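Local coordinates for conserved exported protein (Bacteroides fragilis, PDB 3CLW) that is of unproven function but probably hydrolyses O-glycosidic bonds, as a glycosidase acting on carbohydrate, at residues E240-I244 / A245-D249; R292-I295 / H296-S300. All blocks are in the same frame, centred on the assembly; numbering follows the deposited sequence.

Contact 1 of 2, residues E240-I244 / A245-D249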
ATOM      1  N   GLU A 240     -21.789  -7.213  -0.994  1.00 45.88           N
ATOM      2  CA  GLU A 240     -22.991  -6.482  -0.567  1.00 47.54           C
ATOM      3  C   GLU A 240     -23.176  -6.684   0.923  1.00 47.13           C
ATOM      4  O   GLU A 240     -23.088  -7.821   1.391  1.00 47.16           O
ATOM      5  CB  GLU A 240     -24.222  -6.985  -1.340  1.00 48.11           C
ATOM      6  CG  GLU A 240     -25.471  -6.106  -1.207  1.00 49.78           C
ATOM      7  CD  GLU A 240     -26.633  -6.586  -2.099  1.00 50.67           C
ATOM      8  OE1 GLU A 240     -26.733  -7.802  -2.395  1.00 56.41           O
ATOM      9  OE2 GLU A 240     -27.449  -5.741  -2.515  1.00 55.51           O
ATOM     10  N   ILE A 241     -23.402  -5.592   1.658  1.00 46.64           N
ATOM     11  CA  ILE A 241     -23.474  -5.626   3.137  1.00 47.02           C
ATOM     12  C   ILE A 241     -24.693  -4.950   3.804  1.00 47.44           C
ATOM     13  O   ILE A 241     -24.926  -5.145   4.994  1.00 48.08           O
ATOM     14  CB  ILE A 241     -22.196  -5.026   3.821  1.00 46.97           C
ATOM     15  CG1 ILE A 241     -21.932  -3.592   3.350  1.00 44.15           C
ATOM     16  CG2 ILE A 241     -20.982  -5.950   3.624  1.00 47.84           C
ATOM     17  CD1 ILE A 241     -21.565  -2.632   4.466  1.00 46.16           C
ATOM     18  N   ASP A 242     -25.435  -4.130   3.071  1.00 47.77           N
ATOM     19  CA  ASP A 242     -26.646  -3.518   3.636  1.00 48.54           C
ATOM     20  C   ASP A 242     -27.772  -3.362   2.592  1.00 48.30           C
ATOM     21  O   ASP A 242     -27.642  -3.846   1.478  1.00 48.80           O
ATOM     22  CB  ASP A 242     -26.317  -2.163   4.295  1.00 47.95           C
ATOM     23  CG  ASP A 242     -25.833  -1.109   3.294  1.00 48.77           C
ATOM     24  OD1 ASP A 242     -26.055  -1.269   2.066  1.00 47.96           O
ATOM     25  OD2 ASP A 242     -25.223  -0.111   3.749  1.00 48.98           O
ATOM     26  N   SER A 243     -28.822  -2.627   2.962  1.00 48.43           N
ATOM     27  CA  SER A 243     -29.975  -2.308   2.102  1.00 48.37           C
ATOM     28  C   SER A 243     -30.053  -0.818   1.778  1.00 48.38           C
ATOM     29  O   SER A 243     -31.102  -0.310   1.337  1.00 48.73           O
ATOM     30  CB  SER A 243     -31.258  -2.742   2.803  1.00 48.21           C
ATOM     31  OG  SER A 243     -31.241  -4.144   2.979  1.00 48.97           O
ATOM     32  N   ILE A 244     -28.936  -0.124   1.991  1.00 47.54           N
ATOM     33  CA  ILE A 244     -28.848   1.300   1.725  1.00 47.05           C
ATOM     34  C   ILE A 244     -28.333   1.557   0.293  1.00 47.20           C
ATOM     35  O   ILE A 244     -27.194   1.236  -0.051  1.00 47.29           O
ATOM     36  CB  ILE A 244     -28.023   2.014   2.821  1.00 46.86           C
ATOM     37  CG1 ILE A 244     -28.638   1.717   4.192  1.00 46.07           C
ATOM     38  CG2 ILE A 244     -27.938   3.523   2.567  1.00 45.88           C
ATOM     39  CD1 ILE A 244     -27.801   2.173   5.375  1.00 48.56           C
ATOM     40  N   ALA A 245     -29.210   2.131  -0.529  1.00 46.67           N
ATOM     41  CA  ALA A 245     -28.946   2.373  -1.942  1.00 46.04           C
ATOM     42  C   ALA A 245     -27.614   3.076  -2.189  1.00 45.38           C
ATOM     43  O   ALA A 245     -26.848   2.670  -3.068  1.00 45.55           O
ATOM     44  CB  ALA A 245     -30.112   3.174  -2.577  1.00 45.96           C
ATOM     45  N   LYS A 246     -27.341   4.110  -1.395  1.00 44.66           N
ATOM     46  CA  LYS A 246     -26.178   4.969  -1.607  1.00 43.86           C
ATOM     47  C   LYS A 246     -24.819   4.294  -1.316  1.00 43.98           C
ATOM     48  O   LYS A 246     -23.809   4.695  -1.875  1.00 44.01           O
ATOM     49  CB  LYS A 246     -26.316   6.305  -0.847  1.00 43.29           C
ATOM     50  CG  LYS A 246     -26.264   6.236   0.648  1.00 42.00           C
ATOM     51  CD  LYS A 246     -26.334   7.645   1.232  1.00 43.21           C
ATOM     52  CE  LYS A 246     -26.069   7.646   2.746  1.00 44.78           C
ATOM     53  NZ  LYS A 246     -26.410   8.961   3.443  1.00 44.88           N
ATOM     54  N   THR A 247     -24.821   3.265  -0.465  1.00 43.25           N
ATOM     55  CA  THR A 247     -23.598   2.599  -0.019  1.00 42.33           C
ATOM     56  C   THR A 247     -22.757   2.027  -1.166  1.00 42.25           C
ATOM     57  O   THR A 247     -23.242   1.180  -1.921  1.00 41.66           O
ATOM     58  CB  THR A 247     -23.910   1.507   1.025  1.00 42.05           C
ATOM     59  OG1 THR A 247     -24.591   2.110   2.120  1.00 41.56           O
ATOM     60  CG2 THR A 247     -22.643   0.893   1.568  1.00 42.42           C
ATOM     61  N   PRO A 248     -21.475   2.484  -1.286  1.00 41.70           N
ATOM     62  CA  PRO A 248     -20.553   1.875  -2.250  1.00 40.81           C
ATOM     63  C   PRO A 248     -20.047   0.523  -1.763  1.00 40.50           C
ATOM     64  O   PRO A 248     -18.830   0.308  -1.643  1.00 40.88           O
ATOM     65  CB  PRO A 248     -19.419   2.909  -2.347  1.00 40.80           C
ATOM     66  CG  PRO A 248     -19.383   3.505  -0.965  1.00 41.31           C
ATOM     67  CD  PRO A 248     -20.830   3.588  -0.538  1.00 41.33           C
ATOM     68  N   ASP A 249     -20.977  -0.381  -1.469  1.00 39.97           N
ATOM     69  CA  ASP A 249     -20.642  -1.774  -1.240  1.00 39.70           C
ATOM     70  C   ASP A 249     -20.839  -2.532  -2.542  1.00 39.47           C
ATOM     71  O   ASP A 249     -21.040  -1.922  -3.611  1.00 38.85           O
ATOM     72  CB  ASP A 249     -21.474  -2.381  -0.097  1.00 40.01           C
ATOM     73  CG  ASP A 249     -22.967  -2.511  -0.445  1.00 41.78           C
ATOM     74  OD1 ASP A 249     -23.692  -3.156   0.348  1.00 42.91           O
ATOM     75  OD2 ASP A 249     -23.410  -1.964  -1.491  1.00 40.93           O
TER
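Asp249 turns its carboxylate against the backbone of Ile241 and Asp242, while Asp242 sends its carboxylate out to meet the hydroxyl of Thr247. The first grip is nearly straight: Ile241 N donates to Asp249 OD1 over 2.8 Å at an N-H...O angle of 178°, arriving from the anti side of the carboxylate and well out of its plane. Asp242 N adds a weak second bond to the same oxygen. Asp249 has CG tucked between its backbone N and carbonyl carbon (chi1 68°), which aims OD1 at these amides, and its CB packs 3.7 Å from CG1 of Ile241. The chain here is an irregular loop between strand 226-232 and helix 251-256 of the TIM barrel, doubling back so that Glu240 and Asp249 lie side by side; a type I beta turn from Ile244 to Thr247 makes the bend, closed by Thr247 N bonding to Ile244 O at 3.1 Å. Across the loop the side chains of Asp242 and Thr247 come from opposite directions, and Thr247 OG1 gives its proton to the syn lone pair of Asp242 OD2 at 2.8 Å. The other oxygen, Asp242 OD1, takes a weak bond from Ile244 N and lies 3.5 Å from Asp249 OD1, the carboxylate planes 52° apart; this closeness of like charges could raise the pKa of one acid. Tyr237 packs against both Thr247 and Asp249.

Contact 2 of 2, residues R292-I295 / H296-S300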
ATOM      1  N   ARG A 292     -10.349 -12.762   2.781  1.00 41.62           N
ATOM      2  CA  ARG A 292      -9.384 -12.733   1.686  1.00 41.32           C
ATOM      3  C   ARG A 292      -9.584 -13.869   0.678  1.00 41.56           C
ATOM      4  O   ARG A 292      -9.371 -13.691  -0.537  1.00 41.07           O
ATOM      5  CB  ARG A 292      -7.951 -12.708   2.240  1.00 41.64           C
ATOM      6  CG  ARG A 292      -7.478 -11.303   2.627  1.00 39.17           C
ATOM      7  CD  ARG A 292      -6.462 -11.291   3.761  1.00 38.59           C
ATOM      8  NE  ARG A 292      -6.295  -9.913   4.214  1.00 37.02           N
ATOM      9  CZ  ARG A 292      -7.009  -9.334   5.176  1.00 36.70           C
ATOM     10  NH1 ARG A 292      -7.910 -10.034   5.858  1.00 34.88           N
ATOM     11  NH2 ARG A 292      -6.812  -8.052   5.477  1.00 33.38           N
ATOM     12  N   ASN A 293      -9.954 -15.046   1.177  1.00 42.16           N
ATOM     13  CA  ASN A 293     -10.389 -16.149   0.296  1.00 42.81           C
ATOM     14  C   ASN A 293     -11.619 -15.763  -0.506  1.00 42.57           C
ATOM     15  O   ASN A 293     -11.710 -16.053  -1.681  1.00 43.19           O
ATOM     16  CB  ASN A 293     -10.679 -17.417   1.098  1.00 43.32           C
ATOM     17  CG  ASN A 293      -9.432 -18.264   1.322  1.00 43.96           C
ATOM     18  OD1 ASN A 293      -8.533 -18.295   0.476  1.00 43.73           O
ATOM     19  ND2 ASN A 293      -9.388 -18.976   2.452  1.00 41.24           N
ATOM     20  N   ARG A 294     -12.545 -15.065   0.130  1.00 42.54           N
ATOM     21  CA  ARG A 294     -13.742 -14.624  -0.564  1.00 42.69           C
ATOM     22  C   ARG A 294     -13.430 -13.685  -1.736  1.00 43.24           C
ATOM     23  O   ARG A 294     -14.047 -13.794  -2.811  1.00 43.72           O
ATOM     24  CB  ARG A 294     -14.714 -13.964   0.404  1.00 42.33           C
ATOM     25  CG  ARG A 294     -16.136 -14.015  -0.139  1.00 41.59           C
ATOM     26  CD  ARG A 294     -17.085 -13.318   0.763  1.00 41.97           C
ATOM     27  NE  ARG A 294     -18.357 -13.090   0.094  1.00 42.20           N
ATOM     28  CZ  ARG A 294     -19.368 -12.416   0.613  1.00 42.02           C
ATOM     29  NH1 ARG A 294     -19.276 -11.908   1.829  1.00 41.94           N
ATOM     30  NH2 ARG A 294     -20.489 -12.271  -0.090  1.00 43.37           N
ATOM     31  N   ILE A 295     -12.452 -12.793  -1.533  1.00 42.81           N
ATOM     32  CA  ILE A 295     -12.042 -11.845  -2.559  1.00 41.51           C
ATOM     33  C   ILE A 295     -11.636 -12.597  -3.812  1.00 41.83           C
ATOM     34  O   ILE A 295     -12.153 -12.328  -4.897  1.00 40.80           O
ATOM     35  CB  ILE A 295     -10.861 -10.921  -2.098  1.00 41.54           C
ATOM     36  CG1 ILE A 295     -11.293 -10.024  -0.913  1.00 40.55           C
ATOM     37  CG2 ILE A 295     -10.337 -10.112  -3.276  1.00 38.62           C
ATOM     38  CD1 ILE A 295     -10.172  -9.123  -0.382  1.00 40.61           C
ATOM     39  N   HIS A 296     -10.700 -13.528  -3.650  1.00 41.78           N
ATOM     40  CA  HIS A 296     -10.212 -14.310  -4.765  1.00 42.70           C
ATOM     41  C   HIS A 296     -11.304 -15.180  -5.435  1.00 43.61           C
ATOM     42  O   HIS A 296     -11.362 -15.269  -6.658  1.00 43.66           O
ATOM     43  CB  HIS A 296      -9.046 -15.180  -4.330  1.00 42.60           C
ATOM     44  CG  HIS A 296      -8.424 -15.933  -5.454  1.00 42.23           C
ATOM     45  ND1 HIS A 296      -7.990 -15.315  -6.605  1.00 41.22           N
ATOM     46  CD2 HIS A 296      -8.198 -17.259  -5.625  1.00 41.52           C
ATOM     47  CE1 HIS A 296      -7.499 -16.224  -7.431  1.00 43.41           C
ATOM     48  NE2 HIS A 296      -7.625 -17.413  -6.865  1.00 42.36           N
ATOM     49  N   LYS A 297     -12.164 -15.794  -4.625  1.00 45.00           N
ATOM     50  CA  LYS A 297     -13.273 -16.604  -5.134  1.00 46.27           C
ATOM     51  C   LYS A 297     -14.177 -15.746  -6.035  1.00 45.88           C
ATOM     52  O   LYS A 297     -14.358 -16.075  -7.202  1.00 46.06           O
ATOM     53  CB  LYS A 297     -14.069 -17.243  -3.990  1.00 46.62           C
ATOM     54  CG  LYS A 297     -15.117 -18.323  -4.434  1.00 50.50           C
ATOM     55  CD  LYS A 297     -16.473 -18.162  -3.697  1.00 54.20           C
ATOM     56  CE  LYS A 297     -16.322 -17.951  -2.169  1.00 56.45           C
ATOM     57  NZ  LYS A 297     -17.565 -17.451  -1.400  1.00 54.93           N
ATOM     58  N   GLU A 298     -14.694 -14.637  -5.508  1.00 46.14           N
ATOM     59  CA  GLU A 298     -15.614 -13.772  -6.268  1.00 46.92           C
ATOM     60  C   GLU A 298     -14.934 -13.059  -7.409  1.00 46.47           C
ATOM     61  O   GLU A 298     -15.482 -12.971  -8.495  1.00 45.12           O
ATOM     62  CB  GLU A 298     -16.283 -12.704  -5.401  1.00 47.28           C
ATOM     63  CG  GLU A 298     -16.945 -13.185  -4.130  1.00 52.13           C
ATOM     64  CD  GLU A 298     -18.040 -14.163  -4.356  1.00 59.17           C
ATOM     65  OE1 GLU A 298     -18.431 -14.840  -3.365  1.00 63.15           O
ATOM     66  OE2 GLU A 298     -18.505 -14.263  -5.517  1.00 61.51           O
ATOM     67  N   LEU A 299     -13.744 -12.513  -7.152  1.00 46.78           N
ATOM     68  CA  LEU A 299     -13.048 -11.747  -8.200  1.00 46.22           C
ATOM     69  C   LEU A 299     -12.583 -12.624  -9.344  1.00 45.82           C
ATOM     70  O   LEU A 299     -12.674 -12.216 -10.491  1.00 46.95           O
ATOM     71  CB  LEU A 299     -11.887 -10.903  -7.643  1.00 45.30           C
ATOM     72  CG  LEU A 299     -11.339  -9.753  -8.485  1.00 44.09           C
ATOM     73  CD1 LEU A 299     -12.417  -8.812  -9.041  1.00 40.05           C
ATOM     74  CD2 LEU A 299     -10.292  -8.975  -7.669  1.00 45.30           C
ATOM     75  N   SER A 300     -12.070 -13.811  -9.062  1.00 45.81           N
ATOM     76  CA  SER A 300     -11.535 -14.627 -10.162  1.00 46.52           C
ATOM     77  C   SER A 300     -12.634 -15.243 -11.073  1.00 46.67           C
ATOM     78  O   SER A 300     -12.373 -15.618 -12.212  1.00 47.07           O
ATOM     79  CB  SER A 300     -10.582 -15.697  -9.637  1.00 46.61           C
ATOM     80  OG  SER A 300     -11.299 -16.667  -8.890  1.00 49.25           O
TER
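Arg294 carries its CG opposite the backbone N (chi1 -157°) and runs extended to NE, whereas Glu298, one turn on, bends at chi2 (-60°) and folds its carboxylate back toward the arginine. Glu298 OE1 thereby sits at the edge of the guanidinium, in its plane, in a long salt bridge of 3.9 Å to Arg294 NE. The two flat groups are turned 74° against each other. Lys297, kinked at chi2 and chi3, brings NZ to within 3.4 Å of Glu298 OE1 in a second, weak bridge, and the shared carboxylate oxygen probably offsets the nearness of the two cations. This network rides on the outer face of helix 285-300, which links the parallel strands 270-276 and 307-310 of the TIM barrel in a beta-alpha-beta crossover; Ile295 and Leu299 face inward onto Phe308. Beneath the side chains, Glu298 N bonds to Arg294 O at 2.9 Å, and Leu299 N to Ile295 O at 2.8 Å. Further along, Ser300 OG bonds to His296 O at 2.6 Å. The backbone N of Ser300 grips the same oxygen from the opposite face of the carbonyl plane. Phe239 makes a cation-pi contact with Arg294, and His253 bonds to Glu298 OE2.

Both contacts are local, and they follow in series: 240-249 comes first, in the loop after strand 226-232, then helix 251-256 and strand 270-276 intervene before helix 285-300 carries 292-300. Their centres stand 19 Å apart, on the same side of the chain's centre; the nearest atoms come to about 5 Å without touching. Strands 226-232 and 270-276 are parallel neighbours, as are 270-276 and 307-310, so the loop and the helix belong to successive parts of the TIM-barrel wall. Phe239 packs on Arg294 and Glu298 of contact 2, so the two are joined through the residue that leads into contact 1.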